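Local coordinates for protein dUTPase (Streptococcus mutans, PDB 3H6X) that probably hydrolyses dUTP to dUMP and diphosphate as a trimeric jelly-roll enzyme of the dUTPase family, at residues Lys53-Asp66 / Leu78-Asn91. Numbering follows the deposited sequence.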
loop_
_atom_site.group_PDB
_atom_site.type_symbol
_atom_site.label_atom_id
_atom_site.label_comp_id
_atom_site.label_asym_id
_atom_site.label_seq_id
_atom_site.Cartn_x
_atom_site.Cartn_y
_atom_site.Cartn_z
ATOM N N LYS B 53 -2.119 -14.683 -14.693
ATOM C CA LYS B 53 -0.714 -14.460 -14.362
ATOM C C LYS B 53 -0.281 -13.203 -15.101
ATOM O O LYS B 53 -0.976 -12.746 -16.007
ATOM C CB LYS B 53 0.136 -15.654 -14.805
ATOM C CG LYS B 53 -0.110 -16.064 -16.264
ATOM C CD LYS B 53 0.615 -17.385 -16.612
ATOM C CE LYS B 53 0.338 -17.784 -18.064
ATOM N NZ LYS B 53 0.878 -19.175 -18.374
ATOM N N ALA B 54 0.845 -12.616 -14.700
ATOM C CA ALA B 54 1.264 -11.347 -15.307
ATOM C C ALA B 54 2.728 -11.393 -15.695
ATOM O O ALA B 54 3.544 -11.811 -14.915
ATOM C CB ALA B 54 1.026 -10.179 -14.344
ATOM N N TYR B 55 3.036 -10.942 -16.904
ATOM C CA TYR B 55 4.419 -10.839 -17.368
ATOM C C TYR B 55 4.764 -9.357 -17.447
ATOM O O TYR B 55 3.865 -8.517 -17.552
ATOM C CB TYR B 55 4.589 -11.527 -18.742
ATOM C CG TYR B 55 3.730 -10.941 -19.831
ATOM C CD1 TYR B 55 4.214 -9.927 -20.659
ATOM C CD2 TYR B 55 2.430 -11.407 -20.035
ATOM C CE1 TYR B 55 3.430 -9.392 -21.670
ATOM C CE2 TYR B 55 1.618 -10.868 -21.036
ATOM C CZ TYR B 55 2.129 -9.866 -21.847
ATOM O OH TYR B 55 1.318 -9.323 -22.836
HETATM N N MSE B 56 6.051 -9.033 -17.343
HETATM C CA MSE B 56 6.474 -7.634 -17.405
HETATM C C MSE B 56 7.957 -7.589 -17.749
HETATM O O MSE B 56 8.590 -8.640 -17.937
HETATM C CB MSE B 56 6.217 -6.957 -16.052
HETATM C CG MSE B 56 6.934 -7.685 -14.924
HETATM SE SE MSE B 56 6.126 -7.382 -13.164
HETATM C CE MSE B 56 4.443 -6.617 -13.744
ATOM N N GLN B 57 8.514 -6.389 -17.843
ATOM C CA GLN B 57 9.921 -6.276 -18.229
ATOM C C GLN B 57 10.814 -6.335 -17.018
ATOM O O GLN B 57 10.342 -6.234 -15.887
ATOM C CB GLN B 57 10.154 -4.968 -18.983
ATOM C CG GLN B 57 9.217 -4.846 -20.170
ATOM C CD GLN B 57 9.698 -3.877 -21.193
ATOM O OE1 GLN B 57 10.743 -4.093 -21.812
ATOM N NE2 GLN B 57 8.917 -2.808 -21.420
ATOM N N VAL B 58 12.114 -6.484 -17.232
ATOM C CA VAL B 58 13.035 -6.396 -16.108
ATOM C C VAL B 58 12.929 -4.961 -15.563
ATOM O O VAL B 58 12.795 -3.984 -16.313
ATOM C CB VAL B 58 14.504 -6.683 -16.486
ATOM C CG1 VAL B 58 14.633 -8.000 -17.145
ATOM C CG2 VAL B 58 15.009 -5.722 -17.402
ATOM N N GLY B 59 12.963 -4.841 -14.239
ATOM C CA GLY B 59 12.854 -3.544 -13.596
ATOM C C GLY B 59 11.435 -3.061 -13.412
ATOM O O GLY B 59 11.207 -1.889 -13.095
ATOM N N GLU B 60 10.484 -3.959 -13.645
ATOM C CA GLU B 60 9.067 -3.641 -13.431
ATOM C C GLU B 60 8.466 -4.526 -12.343
ATOM O O GLU B 60 8.920 -5.651 -12.128
ATOM C CB GLU B 60 8.288 -3.755 -14.744
ATOM C CG GLU B 60 8.753 -2.701 -15.760
ATOM C CD GLU B 60 8.080 -2.791 -17.116
ATOM O OE1 GLU B 60 7.238 -3.693 -17.316
ATOM O OE2 GLU B 60 8.412 -1.940 -17.971
ATOM N N VAL B 61 7.457 -3.990 -11.657
ATOM C CA VAL B 61 6.700 -4.729 -10.658
ATOM C C VAL B 61 5.215 -4.466 -10.872
ATOM O O VAL B 61 4.828 -3.416 -11.386
ATOM C CB VAL B 61 7.139 -4.314 -9.228
ATOM C CG1 VAL B 61 6.866 -2.836 -9.006
ATOM C CG2 VAL B 61 6.458 -5.179 -8.176
ATOM N N LEU B 62 4.387 -5.419 -10.446
ATOM C CA LEU B 62 2.940 -5.262 -10.478
ATOM C C LEU B 62 2.463 -5.209 -9.036
ATOM O O LEU B 62 2.708 -6.145 -8.273
ATOM C CB LEU B 62 2.287 -6.468 -11.167
ATOM C CG LEU B 62 0.744 -6.519 -11.074
ATOM C CD1 LEU B 62 0.090 -5.362 -11.792
ATOM C CD2 LEU B 62 0.233 -7.837 -11.642
ATOM N N TYR B 63 1.796 -4.129 -8.650
ATOM C CA TYR B 63 1.247 -4.026 -7.300
ATOM C C TYR B 63 -0.238 -4.299 -7.361
ATOM O O TYR B 63 -0.910 -3.862 -8.302
ATOM C CB TYR B 63 1.412 -2.608 -6.764
ATOM C CG TYR B 63 2.831 -2.239 -6.425
ATOM C CD1 TYR B 63 3.605 -3.072 -5.627
ATOM C CD2 TYR B 63 3.392 -1.065 -6.890
ATOM C CE1 TYR B 63 4.920 -2.738 -5.313
ATOM C CE2 TYR B 63 4.705 -0.730 -6.584
ATOM C CZ TYR B 63 5.452 -1.574 -5.790
ATOM O OH TYR B 63 6.751 -1.252 -5.464
ATOM N N LEU B 64 -0.746 -5.023 -6.367
ATOM C CA LEU B 64 -2.194 -5.241 -6.252
ATOM C C LEU B 64 -2.706 -4.417 -5.094
ATOM O O LEU B 64 -2.207 -4.545 -3.980
ATOM C CB LEU B 64 -2.478 -6.707 -5.942
ATOM C CG LEU B 64 -1.912 -7.737 -6.914
ATOM C CD1 LEU B 64 -2.341 -9.134 -6.473
ATOM C CD2 LEU B 64 -2.383 -7.416 -8.332
ATOM N N PHE B 65 -3.677 -3.550 -5.367
ATOM C CA PHE B 65 -4.287 -2.730 -4.326
ATOM C C PHE B 65 -5.729 -3.121 -4.125
ATOM O O PHE B 65 -6.408 -3.594 -5.040
ATOM C CB PHE B 65 -4.238 -1.231 -4.689
ATOM C CG PHE B 65 -2.850 -0.707 -4.901
ATOM C CD1 PHE B 65 -2.000 -0.489 -3.826
ATOM C CD2 PHE B 65 -2.396 -0.431 -6.178
ATOM C CE1 PHE B 65 -0.707 -0.005 -4.030
ATOM C CE2 PHE B 65 -1.118 0.047 -6.389
ATOM C CZ PHE B 65 -0.275 0.274 -5.310
ATOM N N ASP B 66 -6.207 -2.901 -2.908
ATOM C CA ASP B 66 -7.603 -3.121 -2.596
ATOM C C ASP B 66 -8.457 -2.204 -3.476
ATOM O O ASP B 66 -8.018 -1.137 -3.904
ATOM C CB ASP B 66 -7.849 -2.708 -1.139
ATOM C CG ASP B 66 -8.643 -3.731 -0.369
ATOM O OD1 ASP B 66 -9.357 -4.550 -1.002
ATOM O OD2 ASP B 66 -8.518 -3.748 0.865
ATOM N N LEU B 78 -7.792 -6.365 1.741
ATOM C CA LEU B 78 -6.578 -7.057 1.306
ATOM C C LEU B 78 -5.630 -7.067 2.516
ATOM O O LEU B 78 -5.080 -6.021 2.882
ATOM C CB LEU B 78 -5.970 -6.295 0.126
ATOM C CG LEU B 78 -4.749 -6.946 -0.533
ATOM C CD1 LEU B 78 -5.112 -8.280 -1.152
ATOM C CD2 LEU B 78 -4.189 -6.044 -1.602
ATOM N N ILE B 79 -5.472 -8.233 3.145
ATOM C CA ILE B 79 -4.933 -8.287 4.497
ATOM C C ILE B 79 -3.441 -7.973 4.568
ATOM O O ILE B 79 -2.966 -7.503 5.609
ATOM C CB ILE B 79 -5.286 -9.614 5.209
ATOM C CG1 ILE B 79 -5.104 -9.496 6.738
ATOM C CG2 ILE B 79 -4.478 -10.770 4.601
ATOM C CD1 ILE B 79 -5.919 -8.384 7.411
ATOM N N ASN B 80 -2.704 -8.229 3.480
ATOM C CA ASN B 80 -1.298 -7.827 3.393
ATOM C C ASN B 80 -1.098 -6.433 2.757
ATOM O O ASN B 80 0.038 -6.042 2.451
ATOM C CB ASN B 80 -0.436 -8.903 2.694
ATOM C CG ASN B 80 -0.871 -9.198 1.248
ATOM O OD1 ASN B 80 -0.028 -9.439 0.374
ATOM N ND2 ASN B 80 -2.158 -9.207 0.999
ATOM N N SER B 81 -2.215 -5.708 2.588
ATOM C CA SER B 81 -2.267 -4.301 2.180
ATOM C C SER B 81 -1.981 -4.028 0.711
ATOM O O SER B 81 -2.745 -3.320 0.050
ATOM C CB SER B 81 -1.374 -3.423 3.058
ATOM O OG SER B 81 -1.792 -3.482 4.411
ATOM N N VAL B 82 -0.863 -4.566 0.243
ATOM C CA VAL B 82 -0.449 -4.446 -1.145
ATOM C C VAL B 82 0.166 -5.760 -1.566
ATOM O O VAL B 82 1.066 -6.282 -0.897
ATOM C CB VAL B 82 0.635 -3.380 -1.322
ATOM C CG1 VAL B 82 1.035 -3.290 -2.793
ATOM C CG2 VAL B 82 0.133 -2.014 -0.825
ATOM N N GLY B 83 -0.332 -6.312 -2.661
ATOM C CA GLY B 83 0.254 -7.530 -3.197
ATOM C C GLY B 83 1.414 -7.117 -4.088
ATOM O O GLY B 83 1.269 -6.225 -4.934
ATOM N N VAL B 84 2.570 -7.746 -3.903
ATOM C CA VAL B 84 3.759 -7.385 -4.678
ATOM C C VAL B 84 4.077 -8.565 -5.596
ATOM O O VAL B 84 4.602 -9.599 -5.157
ATOM C CB VAL B 84 4.967 -7.069 -3.781
ATOM C CG1 VAL B 84 6.195 -6.736 -4.629
ATOM C CG2 VAL B 84 4.646 -5.914 -2.851
ATOM N N ILE B 85 3.735 -8.405 -6.867
ATOM C CA ILE B 85 3.870 -9.475 -7.839
ATOM C C ILE B 85 5.135 -9.240 -8.664
ATOM O O ILE B 85 5.208 -8.306 -9.465
ATOM C CB ILE B 85 2.665 -9.535 -8.775
ATOM C CG1 ILE B 85 1.350 -9.637 -7.977
ATOM C CG2 ILE B 85 2.826 -10.718 -9.749
ATOM C CD1 ILE B 85 1.337 -10.812 -6.984
ATOM N N ASP B 86 6.133 -10.093 -8.432
ATOM C CA ASP B 86 7.443 -9.963 -9.067
ATOM C C ASP B 86 7.404 -10.504 -10.511
ATOM O O ASP B 86 6.621 -11.383 -10.833
ATOM C CB ASP B 86 8.483 -10.745 -8.270
ATOM C CG ASP B 86 8.568 -10.296 -6.820
ATOM O OD1 ASP B 86 8.713 -9.088 -6.567
ATOM O OD2 ASP B 86 8.535 -11.177 -5.937
ATOM N N GLY B 87 8.307 -10.010 -11.354
ATOM C CA GLY B 87 8.328 -10.380 -12.759
ATOM C C GLY B 87 8.638 -11.847 -12.987
ATOM O O GLY B 87 8.290 -12.406 -14.016
ATOM N N ASP B 88 9.321 -12.467 -12.038
ATOM C CA ASP B 88 9.665 -13.875 -12.202
ATOM C C ASP B 88 8.657 -14.829 -11.580
ATOM O O ASP B 88 8.885 -16.021 -11.553
ATOM C CB ASP B 88 11.114 -14.180 -11.768
ATOM C CG ASP B 88 11.468 -13.590 -10.409
ATOM O OD1 ASP B 88 10.571 -13.116 -9.684
ATOM O OD2 ASP B 88 12.673 -13.613 -10.067
ATOM N N TYR B 89 7.549 -14.298 -11.074
ATOM C CA TYR B 89 6.492 -15.154 -10.541
ATOM C C TYR B 89 5.783 -15.840 -11.718
ATOM O O TYR B 89 5.436 -17.014 -11.656
ATOM C CB TYR B 89 5.534 -14.296 -9.705
ATOM C CG TYR B 89 4.465 -15.066 -8.949
ATOM C CD1 TYR B 89 4.798 -16.023 -7.995
ATOM C CD2 TYR B 89 3.132 -14.782 -9.160
ATOM C CE1 TYR B 89 3.787 -16.715 -7.292
ATOM C CE2 TYR B 89 2.133 -15.453 -8.489
ATOM C CZ TYR B 89 2.460 -16.407 -7.563
ATOM O OH TYR B 89 1.427 -17.047 -6.904
ATOM N N TYR B 90 5.619 -15.093 -12.811
ATOM C CA TYR B 90 5.031 -15.579 -14.064
ATOM C C TYR B 90 5.598 -16.918 -14.500
ATOM O O TYR B 90 6.813 -17.068 -14.627
ATOM C CB TYR B 90 5.307 -14.525 -15.140
ATOM C CG TYR B 90 4.850 -14.822 -16.546
ATOM C CD1 TYR B 90 3.494 -14.794 -16.884
ATOM C CD2 TYR B 90 5.784 -15.075 -17.558
ATOM C CE1 TYR B 90 3.083 -15.034 -18.201
ATOM C CE2 TYR B 90 5.379 -15.303 -18.863
ATOM C CZ TYR B 90 4.037 -15.288 -19.182
ATOM O OH TYR B 90 3.642 -15.509 -20.494
ATOM N N ASN B 91 4.704 -17.874 -14.743
ATOM C CA ASN B 91 5.088 -19.191 -15.257
ATOM C C ASN B 91 6.009 -20.014 -14.349
ATOM O O ASN B 91 6.692 -20.928 -14.829
ATOM C CB ASN B 91 5.687 -19.073 -16.664
ATOM C CG ASN B 91 4.629 -18.963 -17.740
ATOM O OD1 ASN B 91 3.457 -19.259 -17.504
ATOM N ND2 ASN B 91 5.044 -18.549 -18.948
HETATM O O HOH W 1 4.571 -12.389 -12.369
HETATM O O HOH W 2 7.679 -11.411 -16.592
HETATM O O HOH W 3 9.541 -7.636 -10.245
HETATM O O HOH W 4 -4.450 -1.521 -1.163
#
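Four backbone hydrogen bonds join Leu-62 to Ile-85 and Leu-64 to Gly-83, pairing strands 60-66 and 82-85 antiparallel. The shortest, Leu-64 N to Gly-83 O at 2.7 Å, lies in the carbonyl plane on a lone pair. At the far end a side chain takes over: Asp-66 OD2 accepts Leu-78 N (2.9 Å) from above the carboxylate plane, while Asn-70 holds OD1.

Apolar side chains line both faces. On one, Leu-64 CG meets Ile-85 CG1 at 3.9 Å, and Leu-64 lies over the bare backbone of Gly-83. On the other, the Tyr-63 ring receives Val-84 CG2 at its edge and Val-61 CG1 over a face, and meets Phe-65 of a neighbouring subunit.

Tyr-90 is clamped: Tyr-55 CB makes a CH-pi contact 3.6 Å from its ring centroid, and Asn-91 CG covers the opposite face. With CG between its backbone N and carbonyl carbon (chi1 50°) and the rest extended, Lys-53 runs past this ring to bring NZ to Asn-91 OD1 (2.7 Å) and, in a salt bridge, Glu-96. Beyond the strand pairing a water accepts from Met-56 N and donates to Gly-87 O.

Backbone pairing thus gives way to water bridges and side-chain bonds along this antiparallel strand pair of the jelly roll, whose Tyr-63, Phe-65 and Val-82 face also packs against neighbouring subunits of the trimer.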